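PDB 4I3Y: inositol monophosphatase family protein from Staphylococcus aureus subsp. aureus MSSA476, which probably hydrolyses inositol monophosphates to free inositol and phosphate with the help of magnesium, an activity that lithium inhibits. Local coordinates for residues Q32-M37 with T50-Q55; P95-A100 with D108-L113. One frame throughout, in Å; residues are numbered along the deposited sequence.

Contact 1. Residues Q32-M37 with T50-Q55; sequences QLIMEM and TNVDKQ
Leu33, in the last turn of helix 12-35, points its side chain at the opening turn of helix 51-67 and meets it at two levels. Near its root, CB of Leu33 rests on CG2 of Val52 at 3.7 Å. Farther out, the branched end crosses the aliphatic part of Gln55 at about a right angle, with Leu33 CD2 3.7 Å from Gln55 CG. The bend of Gln55 at its second torsion (chi2 -60°) turns the amide aside, leaving methylene carbons to face the leucine. Beyond the end of the first helix, Met37 carries its CG anti to the backbone N (chi1 -177°). This side chain runs at about a right angle to that of Asn51, and Met37 CG reaches Thr50 CG2 at 4.2 Å.

The second helix is fastened at its start by a capping box. Thr50 OG1 gives a hydrogen bond of 2.6 Å to Asp53 OD1, which also accepts from Thr50 N at 2.8 Å, this donor lying above the carboxylate plane; Val52 N bonds weakly back to Thr50 OG1. The strand pair 39-41 and 48-50 links the two helices, while Leu102 of helix 99-105 packs on Ile34, Thr50 and Val52.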
ATOM      1  N   GLN A  32     -21.926   5.604   5.972  1.00 26.94           N
ATOM      2  CA  GLN A  32     -22.515   6.615   6.860  1.00 31.17           C
ATOM      3  C   GLN A  32     -21.576   7.061   8.008  1.00 26.80           C
ATOM      4  O   GLN A  32     -21.334   8.273   8.217  1.00 25.74           O
ATOM      5  CB  GLN A  32     -23.889   6.123   7.387  1.00 32.31           C
ATOM      6  CG  GLN A  32     -24.684   7.173   8.168  1.00 39.31           C
ATOM      7  CD  GLN A  32     -24.975   8.389   7.322  1.00 43.26           C
ATOM      8  OE1 GLN A  32     -25.644   8.291   6.286  1.00 52.98           O
ATOM      9  NE2 GLN A  32     -24.450   9.538   7.735  1.00 46.03           N
ATOM     10  N   LEU A  33     -21.055   6.089   8.752  1.00 23.79           N
ATOM     11  CA  LEU A  33     -20.071   6.401   9.805  1.00 22.29           C
ATOM     12  C   LEU A  33     -18.907   7.299   9.266  1.00 23.57           C
ATOM     13  O   LEU A  33     -18.477   8.270   9.918  1.00 22.18           O
ATOM     14  CB  LEU A  33     -19.539   5.103  10.448  1.00 21.88           C
ATOM     15  CG  LEU A  33     -20.624   4.162  11.047  1.00 22.89           C
ATOM     16  CD1 LEU A  33     -20.058   2.784  11.422  1.00 21.41           C
ATOM     17  CD2 LEU A  33     -21.356   4.789  12.236  1.00 21.75           C
ATOM     18  N   ILE A  34     -18.399   6.942   8.095  1.00 22.52           N
ATOM     19  CA  ILE A  34     -17.341   7.692   7.472  1.00 26.17           C
ATOM     20  C   ILE A  34     -17.830   9.082   7.126  1.00 29.76           C
ATOM     21  O   ILE A  34     -17.150  10.028   7.446  1.00 29.66           O
ATOM     22  CB  ILE A  34     -16.829   7.030   6.199  1.00 24.05           C
ATOM     23  CG1 ILE A  34     -16.374   5.609   6.542  1.00 24.83           C
ATOM     24  CG2 ILE A  34     -15.744   7.908   5.564  1.00 23.26           C
ATOM     25  CD1 ILE A  34     -14.914   5.339   6.445  1.00 29.59           C
ATOM     26  N   MET A  35     -18.998   9.213   6.481  1.00 33.62           N
ATOM     27  CA  MET A  35     -19.526  10.554   6.199  1.00 38.22           C
ATOM     28  C   MET A  35     -19.573  11.448   7.444  1.00 35.22           C
ATOM     29  O   MET A  35     -19.377  12.632   7.329  1.00 32.27           O
ATOM     30  CB  MET A  35     -20.914  10.514   5.521  1.00 46.09           C
ATOM     31  CG  MET A  35     -20.932   9.906   4.112  1.00 56.70           C
ATOM     32  SD  MET A  35     -22.557   9.738   3.270  1.00 76.20           S
ATOM     33  CE  MET A  35     -23.472   8.476   4.160  1.00 60.34           C
ATOM     34  N   GLU A  36     -19.815  10.882   8.626  1.00 31.37           N
ATOM     35  CA  GLU A  36     -19.913  11.670   9.854  1.00 31.94           C
ATOM     36  C   GLU A  36     -18.763  11.367  10.834  1.00 29.39           C
ATOM     37  O   GLU A  36     -18.938  11.372  12.050  1.00 26.94           O
ATOM     38  CB  GLU A  36     -21.305  11.471  10.498  1.00 35.28           C
ATOM     39  CG  GLU A  36     -21.604  10.040  10.951  1.00 45.41           C
ATOM     40  CD  GLU A  36     -23.079   9.783  11.302  1.00 50.82           C
ATOM     41  OE1 GLU A  36     -23.368   8.774  11.995  1.00 46.94           O
ATOM     42  OE2 GLU A  36     -23.948  10.578  10.876  1.00 51.05           O
ATOM     43  N   MET A  37     -17.575  11.118  10.285  1.00 28.54           N
ATOM     44  CA  MET A  37     -16.435  10.710  11.073  1.00 26.15           C
ATOM     45  C   MET A  37     -15.994  11.804  12.048  1.00 25.67           C
ATOM     46  O   MET A  37     -15.907  12.989  11.729  1.00 23.01           O
ATOM     47  CB  MET A  37     -15.284  10.288  10.168  1.00 25.17           C
ATOM     48  CG  MET A  37     -14.075   9.788  10.905  1.00 26.76           C
ATOM     49  SD  MET A  37     -12.964   8.892   9.790  1.00 32.59           S
ATOM     50  CE  MET A  37     -12.334  10.119   8.662  1.00 28.61           C
ATOM     51  N   THR A  50     -11.970   6.533  16.231  1.00 17.27           N
ATOM     52  CA  THR A  50     -13.092   7.289  15.675  1.00 18.26           C
ATOM     53  C   THR A  50     -14.423   6.644  16.051  1.00 19.28           C
ATOM     54  O   THR A  50     -14.465   5.588  16.680  1.00 18.39           O
ATOM     55  CB  THR A  50     -13.028   7.354  14.137  1.00 17.37           C
ATOM     56  OG1 THR A  50     -13.311   6.057  13.586  1.00 15.01           O
ATOM     57  CG2 THR A  50     -11.621   7.882  13.669  1.00 14.53           C
ATOM     58  N   ASN A  51     -15.492   7.298  15.634  1.00 21.54           N
ATOM     59  CA  ASN A  51     -16.829   6.800  15.788  1.00 21.59           C
ATOM     60  C   ASN A  51     -16.992   5.542  14.967  1.00 21.59           C
ATOM     61  O   ASN A  51     -17.801   4.688  15.318  1.00 22.03           O
ATOM     62  CB  ASN A  51     -17.804   7.852  15.297  1.00 21.62           C
ATOM     63  CG  ASN A  51     -17.698   8.060  13.809  1.00 25.97           C
ATOM     64  OD1 ASN A  51     -18.652   7.772  13.068  1.00 30.89           O
ATOM     65  ND2 ASN A  51     -16.545   8.540  13.341  1.00 22.12           N
ATOM     66  N   VAL A  52     -16.209   5.405  13.886  1.00 20.72           N
ATOM     67  CA  VAL A  52     -16.253   4.178  13.094  1.00 18.09           C
ATOM     68  C   VAL A  52     -15.739   2.991  13.942  1.00 17.55           C
ATOM     69  O   VAL A  52     -16.407   1.932  14.041  1.00 17.75           O
ATOM     70  CB  VAL A  52     -15.453   4.298  11.786  1.00 18.34           C
ATOM     71  CG1 VAL A  52     -15.458   2.975  11.002  1.00 17.83           C
ATOM     72  CG2 VAL A  52     -15.923   5.493  10.932  1.00 20.41           C
ATOM     73  N   ASP A  53     -14.541   3.138  14.519  1.00 16.54           N
ATOM     74  CA  ASP A  53     -14.013   2.108  15.419  1.00 15.67           C
ATOM     75  C   ASP A  53     -15.069   1.771  16.497  1.00 16.82           C
ATOM     76  O   ASP A  53     -15.384   0.605  16.711  1.00 16.03           O
ATOM     77  CB  ASP A  53     -12.726   2.567  16.169  1.00 14.39           C
ATOM     78  CG  ASP A  53     -11.633   3.118  15.257  1.00 15.58           C
ATOM     79  OD1 ASP A  53     -11.835   4.213  14.626  1.00 15.57           O
ATOM     80  OD2 ASP A  53     -10.551   2.443  15.191  1.00 14.61           O
ATOM     81  N   LYS A  54     -15.544   2.793  17.220  1.00 19.03           N
ATOM     82  CA  LYS A  54     -16.470   2.608  18.372  1.00 19.34           C
ATOM     83  C   LYS A  54     -17.817   1.954  18.030  1.00 19.86           C
ATOM     84  O   LYS A  54     -18.213   0.958  18.681  1.00 17.73           O
ATOM     85  CB  LYS A  54     -16.692   3.924  19.072  1.00 21.43           C
ATOM     86  CG  LYS A  54     -15.411   4.521  19.675  1.00 24.79           C
ATOM     87  CD  LYS A  54     -15.788   5.728  20.536  1.00 28.75           C
ATOM     88  CE  LYS A  54     -14.762   6.060  21.593  1.00 35.16           C
ATOM     89  NZ  LYS A  54     -13.919   7.181  21.076  1.00 39.56           N
ATOM     90  N   GLN A  55     -18.465   2.422  16.963  1.00 21.43           N
ATOM     91  CA  GLN A  55     -19.702   1.760  16.471  1.00 23.20           C
ATOM     92  C   GLN A  55     -19.560   0.304  15.990  1.00 25.07           C
ATOM     93  O   GLN A  55     -20.375  -0.577  16.354  1.00 23.71           O
ATOM     94  CB  GLN A  55     -20.336   2.564  15.351  1.00 28.20           C
ATOM     95  CG  GLN A  55     -21.006   3.836  15.830  1.00 35.44           C
ATOM     96  CD  GLN A  55     -22.123   3.525  16.829  1.00 42.71           C
ATOM     97  OE1 GLN A  55     -22.053   3.926  17.999  1.00 47.39           O
ATOM     98  NE2 GLN A  55     -23.121   2.749  16.388  1.00 45.44           N
TER

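Contact 2. Residues P95-A100 with D108-L113; sequences PIDGTA and DYCIIL. With MG (magnesium ion), chain D; PO4 (phosphate ion), chain C.
Asp97 and Cys110 join the two segments through a pair of backbone hydrogen bonds, forming an antiparallel hydrogen-bonded pair. Asp97 N gives to Cys110 O at 2.7 Å and nearly straight (168°), and Cys110 N returns the bond to Asp97 O at 3.1 Å. Next to them, the CA of Ile96 makes a CA-H...O contact with the same Cys110 carbonyl.

Side-chain packing differs on the two faces. Where Asp97 and Cys110 direct their side chains, the methyl CD1 of Ile112 lies 3.5 Å from Asp97 CB and alongside Asp97 OD2, an oxygen held by Gly192 N. Elsewhere, Ile96 CD1 meets Tyr109 CD1 at 3.7 Å, approaching the ring obliquely. A chi1 of 62° sets the tyrosine CG between its backbone N and carbonyl carbon and so brings the ring to Ile96. Tyr109 CB itself lies against the carbonyl oxygens of Asp97 and Gly98. Gly98, with a positive phi of 84°, has no side chain to collide with this neighbour.

On the side of the 95-100 backbone turned away from 108-113, the contacts are polar. Ile96 O binds magnesium at 2.1 Å, alongside Glu76, Asp94, water 1 and two phosphate oxygens. Backbone N-H groups of Gly98 and Thr99 both grip phosphate O2, the Thr99 N bond measuring 3.0 Å. Gly98 is the N-cap of helix 99-105, and the helix start would probably favour the anion electrostatically.

The sequence Asp94-Pro95-Ile96-Asp97-Gly98-Thr99 is the DPIDGT signature of the inositol monophosphatase family. Here it passes from a sheet strand into a helix N-terminus, placing a metal-binding carbonyl and anion-binding amides together in the active site, where the phosphate, probably from the crystallisation liquor, may mark the place of a substrate or product phosphate.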
ATOM      1  N   PRO A  95     -11.722  -3.379  15.918  1.00 14.83           N
ATOM      2  CA  PRO A  95     -12.837  -2.993  15.054  1.00 13.34           C
ATOM      3  C   PRO A  95     -12.390  -2.226  13.825  1.00 13.27           C
ATOM      4  O   PRO A  95     -12.991  -2.371  12.749  1.00 11.81           O
ATOM      5  CB  PRO A  95     -13.718  -2.169  15.968  1.00 13.98           C
ATOM      6  CG  PRO A  95     -12.756  -1.620  17.046  1.00 13.41           C
ATOM      7  CD  PRO A  95     -11.791  -2.750  17.267  1.00 13.10           C
ATOM      8  N   ILE A  96     -11.360  -1.378  13.967  1.00 12.44           N
ATOM      9  CA  ILE A  96     -10.688  -0.879  12.767  1.00 10.81           C
ATOM     10  C   ILE A  96      -9.180  -1.047  13.036  1.00 11.27           C
ATOM     11  O   ILE A  96      -8.660  -0.440  13.959  1.00 10.74           O
ATOM     12  CB  ILE A  96     -10.984   0.604  12.475  1.00 11.35           C
ATOM     13  CG1 ILE A  96     -12.465   0.839  12.020  1.00 10.36           C
ATOM     14  CG2 ILE A  96      -9.945   1.161  11.463  1.00 11.08           C
ATOM     15  CD1 ILE A  96     -12.722   0.386  10.601  1.00 10.58           C
ATOM     16  N   ASP A  97      -8.509  -1.887  12.249  1.00 11.61           N
ATOM     17  CA  ASP A  97      -7.082  -2.012  12.378  1.00 12.86           C
ATOM     18  C   ASP A  97      -6.516  -1.105  11.268  1.00 12.14           C
ATOM     19  O   ASP A  97      -6.935  -1.217  10.154  1.00 11.69           O
ATOM     20  CB  ASP A  97      -6.589  -3.441  12.261  1.00 12.73           C
ATOM     21  CG  ASP A  97      -5.041  -3.500  12.270  1.00 14.36           C
ATOM     22  OD1 ASP A  97      -4.471  -2.995  13.260  1.00 14.96           O
ATOM     23  OD2 ASP A  97      -4.435  -4.044  11.316  1.00 15.04           O
ATOM     24  N   GLY A  98      -5.587  -0.206  11.597  1.00 13.53           N
ATOM     25  CA  GLY A  98      -5.212   0.889  10.701  1.00 12.11           C
ATOM     26  C   GLY A  98      -6.117   2.126  10.768  1.00 12.11           C
ATOM     27  O   GLY A  98      -6.446   2.740   9.733  1.00 11.43           O
ATOM     28  N   THR A  99      -6.495   2.524  11.982  1.00 12.06           N
ATOM     29  CA  THR A  99      -7.259   3.760  12.201  1.00 12.76           C
ATOM     30  C   THR A  99      -6.587   4.988  11.574  1.00 13.32           C
ATOM     31  O   THR A  99      -7.266   5.855  11.032  1.00 13.56           O
ATOM     32  CB  THR A  99      -7.525   3.969  13.718  1.00 12.24           C
ATOM     33  OG1 THR A  99      -8.080   2.749  14.247  1.00 12.48           O
ATOM     34  CG2 THR A  99      -8.524   5.058  13.942  1.00 12.19           C
ATOM     35  N   ALA A 100      -5.240   5.072  11.633  1.00 12.13           N
ATOM     36  CA  ALA A 100      -4.552   6.235  11.059  1.00 11.75           C
ATOM     37  C   ALA A 100      -4.833   6.278   9.560  1.00 12.02           C
ATOM     38  O   ALA A 100      -5.170   7.309   9.040  1.00 12.70           O
ATOM     39  CB  ALA A 100      -3.024   6.221  11.367  1.00 11.11           C
ATOM     40  N   ASP A 108      -6.822   1.248   2.984  1.00 13.20           N
ATOM     41  CA  ASP A 108      -5.758   0.508   3.737  1.00 13.80           C
ATOM     42  C   ASP A 108      -6.068   0.354   5.220  1.00 13.09           C
ATOM     43  O   ASP A 108      -5.195   0.594   6.099  1.00 13.44           O
ATOM     44  CB  ASP A 108      -4.350   1.108   3.502  1.00 13.39           C
ATOM     45  CG  ASP A 108      -3.896   0.901   2.063  1.00 15.26           C
ATOM     46  OD1 ASP A 108      -4.480   0.004   1.408  1.00 16.31           O
ATOM     47  OD2 ASP A 108      -2.969   1.578   1.588  1.00 15.47           O
ATOM     48  N   TYR A 109      -7.274  -0.117   5.501  1.00 12.57           N
ATOM     49  CA  TYR A 109      -7.618  -0.463   6.903  1.00 13.08           C
ATOM     50  C   TYR A 109      -8.522  -1.696   6.841  1.00 13.44           C
ATOM     51  O   TYR A 109      -9.096  -1.963   5.809  1.00 13.43           O
ATOM     52  CB  TYR A 109      -8.234   0.738   7.710  1.00 12.61           C
ATOM     53  CG  TYR A 109      -9.524   1.210   7.114  1.00 13.22           C
ATOM     54  CD1 TYR A 109     -10.756   0.645   7.496  1.00 13.41           C
ATOM     55  CD2 TYR A 109      -9.539   2.125   6.079  1.00 13.08           C
ATOM     56  CE1 TYR A 109     -11.956   1.012   6.894  1.00 12.05           C
ATOM     57  CE2 TYR A 109     -10.759   2.513   5.483  1.00 12.95           C
ATOM     58  CZ  TYR A 109     -11.954   1.951   5.892  1.00 13.12           C
ATOM     59  OH  TYR A 109     -13.158   2.349   5.288  1.00 11.67           O
ATOM     60  N   CYS A 110      -8.692  -2.414   7.963  1.00 13.50           N
ATOM     61  CA  CYS A 110      -9.446  -3.624   7.974  1.00 12.78           C
ATOM     62  C   CYS A 110     -10.124  -3.807   9.334  1.00 13.56           C
ATOM     63  O   CYS A 110      -9.889  -3.036  10.293  1.00 13.20           O
ATOM     64  CB  CYS A 110      -8.489  -4.821   7.671  1.00 13.21           C
ATOM     65  SG  CYS A 110      -7.102  -5.001   8.860  1.00 13.27           S
ATOM     66  N   ILE A 111     -10.989  -4.805   9.399  1.00 13.15           N
ATOM     67  CA  ILE A 111     -11.605  -5.200  10.649  1.00 14.08           C
ATOM     68  C   ILE A 111     -11.009  -6.579  10.957  1.00 13.50           C
ATOM     69  O   ILE A 111     -10.971  -7.440  10.068  1.00 14.90           O
ATOM     70  CB  ILE A 111     -13.129  -5.311  10.494  1.00 14.23           C
ATOM     71  CG1 ILE A 111     -13.734  -3.998  10.071  1.00 14.21           C
ATOM     72  CG2 ILE A 111     -13.818  -5.800  11.785  1.00 13.36           C
ATOM     73  CD1 ILE A 111     -15.231  -4.131   9.784  1.00 14.47           C
ATOM     74  N   ILE A 112     -10.520  -6.772  12.184  1.00 13.31           N
ATOM     75  CA  ILE A 112      -9.952  -8.046  12.593  1.00 14.10           C
ATOM     76  C   ILE A 112     -10.831  -8.815  13.625  1.00 14.61           C
ATOM     77  O   ILE A 112     -11.190  -8.292  14.726  1.00 13.97           O
ATOM     78  CB  ILE A 112      -8.496  -7.909  13.122  1.00 14.71           C
ATOM     79  CG1 ILE A 112      -7.656  -7.189  12.051  1.00 14.59           C
ATOM     80  CG2 ILE A 112      -7.896  -9.291  13.493  1.00 12.88           C
ATOM     81  CD1 ILE A 112      -6.192  -6.923  12.414  1.00 14.30           C
ATOM     82  N   LEU A 113     -11.114 -10.073  13.302  1.00 13.65           N
ATOM     83  CA  LEU A 113     -11.862 -10.932  14.276  1.00 14.23           C
ATOM     84  C   LEU A 113     -11.229 -12.270  14.413  1.00 13.76           C
ATOM     85  O   LEU A 113     -10.801 -12.847  13.405  1.00 14.70           O
ATOM     86  CB  LEU A 113     -13.303 -11.190  13.799  1.00 14.03           C
ATOM     87  CG  LEU A 113     -14.304 -10.130  14.177  1.00 17.10           C
ATOM     88  CD1 LEU A 113     -15.601 -10.305  13.363  1.00 17.10           C
ATOM     89  CD2 LEU A 113     -14.579 -10.083  15.697  1.00 16.88           C
TER
HETATM   90 MG    MG D 302      -7.860  -0.835  15.916  1.00 20.01          MG
HETATM   91  P   PO4 C 301      -5.569   0.501  15.483  1.00 21.66           P
HETATM   92  O1  PO4 C 301      -4.652   0.841  16.664  1.00 17.21           O
HETATM   93  O2  PO4 C 301      -5.047   1.105  14.155  1.00 17.67           O
HETATM   94  O3  PO4 C 301      -5.569  -1.008  15.420  1.00 20.25           O
HETATM   95  O4  PO4 C 301      -6.944   1.187  15.769  1.00 17.94           O
HETATM   96  O   HOH W   1      -9.840   0.036  16.625  1.00 13.80           O

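How the contacts relate
Asp53, tied into the helix cap of contact 1 by OD1, uses its other oxygen, OD2, for a probable hydrogen bond of 2.7 Å to Thr99 OG1 of contact 2, a hydroxyl that also lies beside the phosphate. The same OD2 packs against Ile96 CB at 3.3 Å, next to the carbonyl that binds magnesium. Asp53 OD2 lies 4.3 Å from that magnesium ion, beyond direct ligation, which is consistent with a second-shell role for Asp53; the Thr50 side chain is about 9 Å from a magnesium ion. A second, packing contact sets the methyl Ile34 CD1 3.7 Å from the phenol oxygen Tyr109 OH. The centres of contacts 1 and 2 are 12 Å apart, and the two follow one another along the chain.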